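Local coordinates for protein diguanylate cyclase DosC (Escherichia coli, PDB 4ZVA) that senses oxygen through a haem-bound globin domain and, as a diguanylate cyclase, makes the second messenger cyclic-di-GMP, at residues Ala22-Val27 and Ser121-Ala126; Glu36-Val41 and Gln55-Leu60. One frame throughout, in Å; residues are numbered along the deposited sequence.

Contact 1. Residues Ala22-Val27 and Ser121-Ala126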
ATOM      1  N   ALA A  22     -10.981  -2.223 -13.885  1.00 31.11           N
ATOM      2  CA  ALA A  22      -9.782  -1.582 -13.361  1.00 28.94           C
ATOM      3  C   ALA A  22      -9.058  -0.816 -14.468  1.00 27.28           C
ATOM      4  O   ALA A  22      -8.587   0.304 -14.261  1.00 30.14           O
ATOM      5  CB  ALA A  22      -8.856  -2.614 -12.726  1.00 29.01           C
ATOM      6  N   ALA A  23      -8.955  -1.434 -15.638  1.00 28.90           N
ATOM      7  CA  ALA A  23      -8.353  -0.771 -16.790  1.00 27.48           C
ATOM      8  C   ALA A  23      -9.199   0.419 -17.231  1.00 26.29           C
ATOM      9  O   ALA A  23      -8.666   1.457 -17.612  1.00 28.39           O
ATOM     10  CB  ALA A  23      -8.173  -1.751 -17.942  1.00 31.54           C
ATOM     11  N   GLU A  24     -10.518   0.262 -17.169  1.00 28.35           N
ATOM     12  CA  GLU A  24     -11.432   1.328 -17.571  1.00 33.62           C
ATOM     13  C   GLU A  24     -11.245   2.551 -16.682  1.00 30.09           C
ATOM     14  O   GLU A  24     -11.135   3.674 -17.171  1.00 30.19           O
ATOM     15  CB  GLU A  24     -12.885   0.839 -17.516  1.00 30.16           C
ATOM     16  CG  GLU A  24     -13.893   1.738 -18.234  1.00 31.90           C
ATOM     17  CD  GLU A  24     -14.375   2.905 -17.390  1.00 42.54           C
ATOM     18  OE1 GLU A  24     -14.253   2.843 -16.148  1.00 47.35           O
ATOM     19  OE2 GLU A  24     -14.883   3.886 -17.974  1.00 44.11           O
ATOM     20  N   ILE A  25     -11.193   2.319 -15.375  1.00 31.08           N
ATOM     21  CA  ILE A  25     -10.970   3.386 -14.409  1.00 29.60           C
ATOM     22  C   ILE A  25      -9.649   4.092 -14.684  1.00 26.30           C
ATOM     23  O   ILE A  25      -9.572   5.320 -14.667  1.00 28.62           O
ATOM     24  CB  ILE A  25     -10.978   2.845 -12.960  1.00 31.09           C
ATOM     25  CG1 ILE A  25     -12.396   2.446 -12.550  1.00 30.36           C
ATOM     26  CG2 ILE A  25     -10.441   3.885 -11.993  1.00 32.58           C
ATOM     27  CD1 ILE A  25     -13.361   3.605 -12.489  1.00 33.05           C
ATOM     28  N   ALA A  26      -8.612   3.306 -14.952  1.00 26.64           N
ATOM     29  CA  ALA A  26      -7.280   3.847 -15.187  1.00 26.97           C
ATOM     30  C   ALA A  26      -7.242   4.785 -16.394  1.00 27.33           C
ATOM     31  O   ALA A  26      -6.826   5.932 -16.278  1.00 30.02           O
ATOM     32  CB  ALA A  26      -6.279   2.712 -15.367  1.00 27.07           C
ATOM     33  N   VAL A  27      -7.662   4.290 -17.553  1.00 32.81           N
ATOM     34  CA  VAL A  27      -7.623   5.090 -18.778  1.00 28.40           C
ATOM     35  C   VAL A  27      -8.515   6.329 -18.675  1.00 27.90           C
ATOM     36  O   VAL A  27      -8.103   7.426 -19.043  1.00 28.86           O
ATOM     37  CB  VAL A  27      -8.040   4.252 -20.001  1.00 31.27           C
ATOM     38  CG1 VAL A  27      -8.014   5.096 -21.276  1.00 28.24           C
ATOM     39  CG2 VAL A  27      -7.121   3.048 -20.147  1.00 30.35           C
ATOM     40  N   SER A 121     -17.688   5.465  -9.271  1.00 34.79           N
ATOM     41  CA  SER A 121     -18.092   4.770 -10.489  1.00 35.42           C
ATOM     42  C   SER A 121     -19.498   4.211 -10.333  1.00 37.28           C
ATOM     43  O   SER A 121     -20.038   4.170  -9.226  1.00 35.54           O
ATOM     44  CB  SER A 121     -17.107   3.652 -10.832  1.00 36.50           C
ATOM     45  OG  SER A 121     -17.139   2.629  -9.855  1.00 32.98           O
ATOM     46  N   ASP A 122     -20.081   3.760 -11.439  1.00 35.77           N
ATOM     47  CA  ASP A 122     -21.440   3.238 -11.414  1.00 36.36           C
ATOM     48  C   ASP A 122     -21.450   1.718 -11.307  1.00 35.14           C
ATOM     49  O   ASP A 122     -22.485   1.079 -11.487  1.00 40.59           O
ATOM     50  CB  ASP A 122     -22.203   3.687 -12.663  1.00 42.08           C
ATOM     51  CG  ASP A 122     -22.416   5.190 -12.705  1.00 52.79           C
ATOM     52  OD1 ASP A 122     -22.672   5.784 -11.636  1.00 53.06           O
ATOM     53  OD2 ASP A 122     -22.324   5.778 -13.804  1.00 62.34           O
ATOM     54  N   TYR A 123     -20.293   1.145 -10.992  1.00 37.20           N
ATOM     55  CA  TYR A 123     -20.182  -0.292 -10.779  1.00 33.42           C
ATOM     56  C   TYR A 123     -20.855  -0.677  -9.465  1.00 35.13           C
ATOM     57  O   TYR A 123     -21.099   0.179  -8.619  1.00 30.99           O
ATOM     58  CB  TYR A 123     -18.711  -0.717 -10.795  1.00 33.36           C
ATOM     59  CG  TYR A 123     -17.987  -0.333 -12.069  1.00 37.87           C
ATOM     60  CD1 TYR A 123     -18.628  -0.411 -13.301  1.00 37.62           C
ATOM     61  CD2 TYR A 123     -16.677   0.127 -12.043  1.00 40.91           C
ATOM     62  CE1 TYR A 123     -17.980  -0.064 -14.472  1.00 40.48           C
ATOM     63  CE2 TYR A 123     -16.020   0.483 -13.214  1.00 37.12           C
ATOM     64  CZ  TYR A 123     -16.678   0.384 -14.424  1.00 38.52           C
ATOM     65  OH  TYR A 123     -16.038   0.733 -15.593  1.00 39.23           O
ATOM     66  N   SER A 124     -21.156  -1.961  -9.293  1.00 34.10           N
ATOM     67  CA  SER A 124     -21.745  -2.433  -8.043  1.00 37.77           C
ATOM     68  C   SER A 124     -20.714  -2.384  -6.926  1.00 35.75           C
ATOM     69  O   SER A 124     -19.515  -2.298  -7.187  1.00 34.20           O
ATOM     70  CB  SER A 124     -22.294  -3.854  -8.192  1.00 36.16           C
ATOM     71  OG  SER A 124     -21.246  -4.807  -8.225  1.00 41.02           O
ATOM     72  N   ALA A 125     -21.184  -2.425  -5.683  1.00 39.80           N
ATOM     73  CA  ALA A 125     -20.289  -2.383  -4.533  1.00 34.25           C
ATOM     74  C   ALA A 125     -19.325  -3.565  -4.546  1.00 32.93           C
ATOM     75  O   ALA A 125     -18.147  -3.415  -4.227  1.00 37.00           O
ATOM     76  CB  ALA A 125     -21.089  -2.364  -3.241  1.00 39.11           C
ATOM     77  N   ALA A 126     -19.826  -4.732  -4.940  1.00 36.02           N
ATOM     78  CA  ALA A 126     -18.994  -5.929  -5.034  1.00 37.46           C
ATOM     79  C   ALA A 126     -17.906  -5.747  -6.086  1.00 34.23           C
ATOM     80  O   ALA A 126     -16.768  -6.171  -5.898  1.00 32.21           O
ATOM     81  CB  ALA A 126     -19.844  -7.150  -5.350  1.00 34.94           C
TER
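With CG anti to its own carbonyl carbon and beside the backbone N (chi1 -57°), Tyr123 points its ring from the connection between helices 100-119 and 125-147 toward helix 16-43. Glu24 comes from the helix to meet it: its CG stands anti to the backbone N, and a bend at chi2 (-84°) swings the carboxylate toward the phenol. Tyr123 OH lies 2.8 Å from Glu24 OE1, which sits at the edge of the ring and near its plane. The hydrogen bond is weak, and it is not settled, since the phenolic proton has another acceptor within reach. Carboxylate and ring planes stand almost perpendicular, 84° apart, and the phenol oxygen also rests on the glutamate stem, with Glu24 CG 3.5 Å from Tyr123 OH.

Beside this polar pair the contact is apolar. The side chains of Ile25 and Tyr123 run alongside one another, pointing opposite ways, and Ile25 CD1 approaches Tyr123 CE2 obliquely at 4.2 Å. The same methyl group lies 4.1 Å from Ser121 CB, so the tip of the isoleucine touches both Ser121 and Tyr123. The hydroxyl of Ser121 is engaged by the carbonyl of Ile118 at the end of the preceding helix, while Ile25 packs further against Leu114, Val117 and Ile118. Ser124 then takes the N-cap position of helix 125-147, which begins at Ala125 and meets Ala125 of the second subunit close by.

The arrangement ties an interhelical connection of the globin fold onto the side of its long helix. Because Glu24 is exposed and its bond to the phenol is weak, with a proton that another acceptor can claim, the apolar packing of the buried Ile25 probably carries much of the contact.

Contact 2. Residues Glu36-Val41 and Gln55-Leu60. With HEM (protoporphyrin IX containing Fe), chain C.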
ATOM      1  N   GLU A  36      -3.869  15.586  -9.868  1.00 40.11           N
ATOM      2  CA  GLU A  36      -4.127  15.648  -8.433  1.00 41.46           C
ATOM      3  C   GLU A  36      -2.942  15.097  -7.638  1.00 39.91           C
ATOM      4  O   GLU A  36      -2.611  15.608  -6.569  1.00 46.60           O
ATOM      5  CB  GLU A  36      -5.413  14.891  -8.088  1.00 40.86           C
ATOM      6  CG  GLU A  36      -5.811  14.943  -6.615  1.00 45.99           C
ATOM      7  CD  GLU A  36      -6.275  16.321  -6.161  1.00 46.71           C
ATOM      8  OE1 GLU A  36      -6.317  17.258  -6.986  1.00 52.25           O
ATOM      9  OE2 GLU A  36      -6.606  16.465  -4.964  1.00 53.21           O
ATOM     10  N   PHE A  37      -2.320  14.047  -8.166  1.00 33.82           N
ATOM     11  CA  PHE A  37      -1.097  13.493  -7.595  1.00 32.70           C
ATOM     12  C   PHE A  37      -0.028  14.568  -7.455  1.00 42.74           C
ATOM     13  O   PHE A  37       0.548  14.754  -6.382  1.00 41.04           O
ATOM     14  CB  PHE A  37      -0.579  12.344  -8.468  1.00 36.49           C
ATOM     15  CG  PHE A  37       0.812  11.885  -8.127  1.00 46.61           C
ATOM     16  CD1 PHE A  37       1.023  10.934  -7.140  1.00 43.18           C
ATOM     17  CD2 PHE A  37       1.909  12.386  -8.813  1.00 43.46           C
ATOM     18  CE1 PHE A  37       2.301  10.504  -6.835  1.00 41.38           C
ATOM     19  CE2 PHE A  37       3.188  11.962  -8.510  1.00 47.40           C
ATOM     20  CZ  PHE A  37       3.385  11.018  -7.518  1.00 42.18           C
ATOM     21  N   TYR A  38       0.217  15.282  -8.549  1.00 38.87           N
ATOM     22  CA  TYR A  38       1.232  16.326  -8.586  1.00 41.76           C
ATOM     23  C   TYR A  38       0.928  17.437  -7.586  1.00 41.18           C
ATOM     24  O   TYR A  38       1.824  17.930  -6.906  1.00 44.74           O
ATOM     25  CB  TYR A  38       1.352  16.909  -9.998  1.00 37.07           C
ATOM     26  CG  TYR A  38       2.519  17.858 -10.166  1.00 43.75           C
ATOM     27  CD1 TYR A  38       3.791  17.381 -10.454  1.00 46.22           C
ATOM     28  CD2 TYR A  38       2.350  19.230 -10.029  1.00 48.42           C
ATOM     29  CE1 TYR A  38       4.863  18.243 -10.605  1.00 48.74           C
ATOM     30  CE2 TYR A  38       3.415  20.100 -10.176  1.00 54.27           C
ATOM     31  CZ  TYR A  38       4.669  19.601 -10.463  1.00 57.33           C
ATOM     32  OH  TYR A  38       5.730  20.464 -10.611  1.00 66.67           O
ATOM     33  N   ARG A  39      -0.336  17.842  -7.516  1.00 43.73           N
ATOM     34  CA  ARG A  39      -0.743  18.919  -6.621  1.00 44.74           C
ATOM     35  C   ARG A  39      -0.499  18.567  -5.154  1.00 45.42           C
ATOM     36  O   ARG A  39       0.025  19.379  -4.391  1.00 49.35           O
ATOM     37  CB  ARG A  39      -2.219  19.265  -6.828  1.00 40.59           C
ATOM     38  CG  ARG A  39      -2.676  20.474  -6.026  1.00 42.41           C
ATOM     39  CD  ARG A  39      -4.185  20.644  -6.065  1.00 44.40           C
ATOM     40  NE  ARG A  39      -4.873  19.552  -5.386  1.00 47.39           N
ATOM     41  CZ  ARG A  39      -5.051  19.490  -4.071  1.00 49.18           C
ATOM     42  NH1 ARG A  39      -4.591  20.459  -3.289  1.00 46.19           N
ATOM     43  NH2 ARG A  39      -5.688  18.458  -3.534  1.00 49.19           N
ATOM     44  N   ILE A  40      -0.884  17.356  -4.766  1.00 43.67           N
ATOM     45  CA  ILE A  40      -0.762  16.915  -3.379  1.00 42.52           C
ATOM     46  C   ILE A  40       0.696  16.679  -2.991  1.00 45.54           C
ATOM     47  O   ILE A  40       1.131  17.064  -1.906  1.00 46.45           O
ATOM     48  CB  ILE A  40      -1.579  15.634  -3.131  1.00 37.54           C
ATOM     49  CG1 ILE A  40      -3.066  15.916  -3.341  1.00 33.31           C
ATOM     50  CG2 ILE A  40      -1.332  15.097  -1.727  1.00 44.48           C
ATOM     51  CD1 ILE A  40      -3.944  14.701  -3.203  1.00 37.59           C
ATOM     52  N   VAL A  41       1.444  16.038  -3.883  1.00 45.23           N
ATOM     53  CA  VAL A  41       2.866  15.794  -3.670  1.00 44.80           C
ATOM     54  C   VAL A  41       3.634  17.106  -3.486  1.00 49.68           C
ATOM     55  O   VAL A  41       4.527  17.200  -2.641  1.00 51.47           O
ATOM     56  CB  VAL A  41       3.464  14.994  -4.846  1.00 48.42           C
ATOM     57  CG1 VAL A  41       4.972  15.164  -4.918  1.00 58.86           C
ATOM     58  CG2 VAL A  41       3.076  13.526  -4.738  1.00 49.41           C
ATOM     59  N   GLN A  55       8.744  22.324 -17.065  1.00 66.69           N
ATOM     60  CA  GLN A  55       9.166  21.253 -17.962  1.00 68.10           C
ATOM     61  C   GLN A  55       9.107  19.894 -17.266  1.00 64.61           C
ATOM     62  O   GLN A  55       8.618  18.915 -17.832  1.00 63.29           O
ATOM     63  CB  GLN A  55      10.577  21.522 -18.489  1.00 74.31           C
ATOM     64  CG  GLN A  55      11.168  20.393 -19.323  1.00 79.60           C
ATOM     65  CD  GLN A  55      10.462  20.209 -20.657  1.00 82.50           C
ATOM     66  OE1 GLN A  55       9.728  21.087 -21.114  1.00 82.62           O
ATOM     67  NE2 GLN A  55      10.687  19.064 -21.290  1.00 86.57           N
ATOM     68  N   VAL A  56       9.612  19.840 -16.038  1.00 61.13           N
ATOM     69  CA  VAL A  56       9.545  18.628 -15.228  1.00 64.15           C
ATOM     70  C   VAL A  56       8.102  18.254 -14.882  1.00 56.76           C
ATOM     71  O   VAL A  56       7.705  17.095 -15.011  1.00 52.67           O
ATOM     72  CB  VAL A  56      10.355  18.787 -13.926  1.00 60.34           C
ATOM     73  CG1 VAL A  56      10.044  17.657 -12.959  1.00 61.66           C
ATOM     74  CG2 VAL A  56      11.841  18.842 -14.232  1.00 65.40           C
ATOM     75  N   GLU A  57       7.328  19.249 -14.458  1.00 54.88           N
ATOM     76  CA  GLU A  57       5.919  19.078 -14.115  1.00 55.35           C
ATOM     77  C   GLU A  57       5.140  18.452 -15.259  1.00 53.41           C
ATOM     78  O   GLU A  57       4.428  17.463 -15.093  1.00 53.42           O
ATOM     79  CB  GLU A  57       5.302  20.430 -13.766  1.00 52.19           C
ATOM     80  CG  GLU A  57       3.794  20.420 -13.695  1.00 53.47           C
ATOM     81  CD  GLU A  57       3.225  21.781 -13.371  1.00 56.59           C
ATOM     82  OE1 GLU A  57       4.016  22.710 -13.113  1.00 60.39           O
ATOM     83  OE2 GLU A  57       1.985  21.924 -13.387  1.00 54.33           O
ATOM     84  N   ARG A  58       5.315  19.045 -16.431  1.00 54.19           N
ATOM     85  CA  ARG A  58       4.652  18.630 -17.653  1.00 49.38           C
ATOM     86  C   ARG A  58       5.004  17.200 -18.063  1.00 51.33           C
ATOM     87  O   ARG A  58       4.126  16.422 -18.434  1.00 47.12           O
ATOM     88  CB  ARG A  58       5.014  19.628 -18.750  1.00 63.76           C
ATOM     89  CG  ARG A  58       4.337  19.456 -20.082  1.00 66.44           C
ATOM     90  CD  ARG A  58       4.820  20.580 -20.988  1.00 74.38           C
ATOM     91  NE  ARG A  58       4.467  20.402 -22.390  1.00 94.39           N
ATOM     92  CZ  ARG A  58       5.261  19.791 -23.262  1.00 98.17           C
ATOM     93  NH1 ARG A  58       6.430  19.311 -22.860  1.00 96.53           N
ATOM     94  NH2 ARG A  58       4.898  19.664 -24.528  1.00 83.23           N
ATOM     95  N   GLN A  59       6.287  16.859 -17.994  1.00 53.35           N
ATOM     96  CA  GLN A  59       6.743  15.521 -18.360  1.00 49.21           C
ATOM     97  C   GLN A  59       6.332  14.476 -17.326  1.00 50.46           C
ATOM     98  O   GLN A  59       6.000  13.344 -17.680  1.00 47.10           O
ATOM     99  CB  GLN A  59       8.261  15.497 -18.555  1.00 61.14           C
ATOM    100  CG  GLN A  59       8.734  16.208 -19.817  1.00 62.96           C
ATOM    101  CD  GLN A  59      10.230  16.077 -20.032  1.00 73.91           C
ATOM    102  OE1 GLN A  59      11.002  15.997 -19.076  1.00 69.13           O
ATOM    103  NE2 GLN A  59      10.647  16.053 -21.294  1.00 78.54           N
ATOM    104  N   LEU A  60       6.357  14.859 -16.052  1.00 47.29           N
ATOM    105  CA  LEU A  60       6.003  13.940 -14.972  1.00 51.45           C
ATOM    106  C   LEU A  60       4.524  13.576 -15.019  1.00 40.17           C
ATOM    107  O   LEU A  60       4.158  12.419 -14.823  1.00 46.83           O
ATOM    108  CB  LEU A  60       6.345  14.548 -13.609  1.00 47.10           C
ATOM    109  CG  LEU A  60       5.973  13.717 -12.377  1.00 50.14           C
ATOM    110  CD1 LEU A  60       6.629  12.342 -12.415  1.00 48.45           C
ATOM    111  CD2 LEU A  60       6.334  14.454 -11.096  1.00 52.59           C
TER
HETATM  112  CHA HEM C 201      10.152  10.666 -13.128  1.00 50.82           C
HETATM  113  CHB HEM C 201       9.636  13.078  -8.951  1.00 53.22           C
HETATM  114  CHC HEM C 201       6.990   9.403  -7.252  1.00 45.73           C
HETATM  115  CHD HEM C 201       6.626   7.575 -11.721  1.00 52.31           C
HETATM  116  C1A HEM C 201      10.224  11.661 -12.175  1.00 51.08           C
HETATM  117  C2A HEM C 201      10.848  12.965 -12.314  1.00 52.94           C
HETATM  118  C3A HEM C 201      10.698  13.619 -11.160  1.00 47.65           C
HETATM  119  C4A HEM C 201       9.983  12.762 -10.244  1.00 48.49           C
HETATM  120  CMA HEM C 201      11.199  15.044 -10.843  1.00 53.16           C
HETATM  121  CAA HEM C 201      11.554  13.529 -13.567  1.00 53.84           C
HETATM  122  CBA HEM C 201      10.576  13.567 -14.737  1.00 55.05           C
HETATM  123  CGA HEM C 201      11.153  14.384 -15.860  1.00 59.55           C
HETATM  124  O1A HEM C 201      11.950  15.316 -15.578  1.00 55.39           O
HETATM  125  O2A HEM C 201      10.804  14.104 -17.035  1.00 60.24           O
HETATM  126  C1B HEM C 201       8.852  12.305  -8.129  1.00 50.16           C
HETATM  127  C2B HEM C 201       8.381  12.677  -6.811  1.00 49.91           C
HETATM  128  C3B HEM C 201       7.646  11.652  -6.337  1.00 46.82           C
HETATM  129  C4B HEM C 201       7.636  10.615  -7.348  1.00 44.99           C
HETATM  130  CMB HEM C 201       8.716  14.031  -6.141  1.00 48.46           C
HETATM  131  CAB HEM C 201       6.896  11.490  -4.989  1.00 50.61           C
HETATM  132  CBB HEM C 201       6.808  12.434  -4.049  1.00 54.45           C
HETATM  133  C1C HEM C 201       6.583   8.635  -8.319  1.00 44.97           C
HETATM  134  C2C HEM C 201       5.569   7.601  -8.293  1.00 46.69           C
HETATM  135  C3C HEM C 201       5.470   7.089  -9.536  1.00 43.63           C
HETATM  136  C4C HEM C 201       6.418   7.795 -10.376  1.00 46.19           C
HETATM  137  CMC HEM C 201       4.787   7.213  -7.016  1.00 39.78           C
HETATM  138  CAC HEM C 201       4.549   5.968 -10.083  1.00 41.83           C
HETATM  139  CBC HEM C 201       3.604   5.347  -9.369  1.00 52.00           C
HETATM  140  C1D HEM C 201       7.539   8.223 -12.527  1.00 49.03           C
HETATM  141  C2D HEM C 201       7.759   7.939 -13.928  1.00 46.40           C
HETATM  142  C3D HEM C 201       8.863   8.910 -14.373  1.00 52.07           C
HETATM  143  C4D HEM C 201       9.199   9.674 -13.191  1.00 48.69           C
HETATM  144  CMD HEM C 201       7.017   6.885 -14.780  1.00 43.78           C
HETATM  145  CAD HEM C 201       9.506   9.054 -15.771  1.00 52.98           C
HETATM  146  CBD HEM C 201      10.182   7.742 -16.162  1.00 54.03           C
HETATM  147  CGD HEM C 201      11.138   7.969 -17.304  1.00 53.58           C
HETATM  148  O1D HEM C 201      11.586   6.966 -17.917  1.00 57.46           O
HETATM  149  O2D HEM C 201      11.453   9.150 -17.604  1.00 55.34           O
HETATM  150  NA  HEM C 201       9.711  11.573 -10.895  1.00 47.12           N
HETATM  151  NB  HEM C 201       8.381  11.043  -8.428  1.00 45.74           N
HETATM  152  NC  HEM C 201       7.079   8.726  -9.603  1.00 45.28           N
HETATM  153  ND  HEM C 201       8.404   9.241 -12.134  1.00 49.06           N
HETATM  154 FE   HEM C 201       8.582   9.989 -10.197  1.00 47.61          FE
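The wall of the haem pocket is built here by helices 16-43 and 54-72, where Tyr38 of the first meets Glu57 and Leu60 of the second. The glutamate stem lies over one face of the tyrosine ring in a CH-pi contact, Glu57 CG standing 3.8 Å from the Tyr38 ring centroid and 26° off its normal. The two side chains cross at about a right angle, yet the carboxylate is only 17° from parallel with the ring. Farther along, Tyr38 OH sits 3.2 Å from Glu57 CB. Leu60 takes the ring edge, with its CD2 near the ring plane and 3.9 Å from Tyr38 CD1. Tyr38 holds CG anti to the backbone N (chi1 -172°), which carries the ring across to the neighbouring helix. The carboxylate of Glu57 is paired in a salt bridge with Lys61, one turn on.

In this protoglobin-type sensor domain the same two helices also touch the porphyrin. Leu60 bridges both contacts: while CD2 meets the tyrosine, its other methyl, CD1, lies 3.5 Å from the haem NA, over one face of the macrocycle on the NA and ND side of the iron. Phe37 presents its ring edge to the haem, with CZ 4.0 Å from CHC, and Val41 CG2 lies over one face of that ring, toward its rim. Val41 CG1 comes 3.4 Å from the vinyl carbon CBB of the haem, and Val56 CG1 packs at 3.6 Å against the haem methyl CMA. Replacing Tyr38 with an alanine would probably open a gap between the helices, leaving the stem of Glu57 without its aromatic face and Leu60 freer to turn beside the haem. Within helix 16-43, the exposed Arg39 grips both carboxylate oxygens of Glu36 side-on, through NE and NH2.

How the contacts relate
Both contacts draw on helix 16-43: contact 1 uses its early turns and contact 2 its later ones, their centres 24 Å apart and their nearest atoms about 12 Å apart. Along the chain, 22-27 comes first, then 36-41 and 55-60, and finally 121-126, so the short-range pairing of contact 2 falls within the span that contact 1 closes. Contact 2 joins neighbouring helices at the haem, whereas contact 1 brings the connection ahead of helix 125-147 back to the early turns of helix 16-43. The shared helix thus links, within one globin domain, the connection near helix 125-147, whose first residues touch the second subunit, with the wall of the haem pocket.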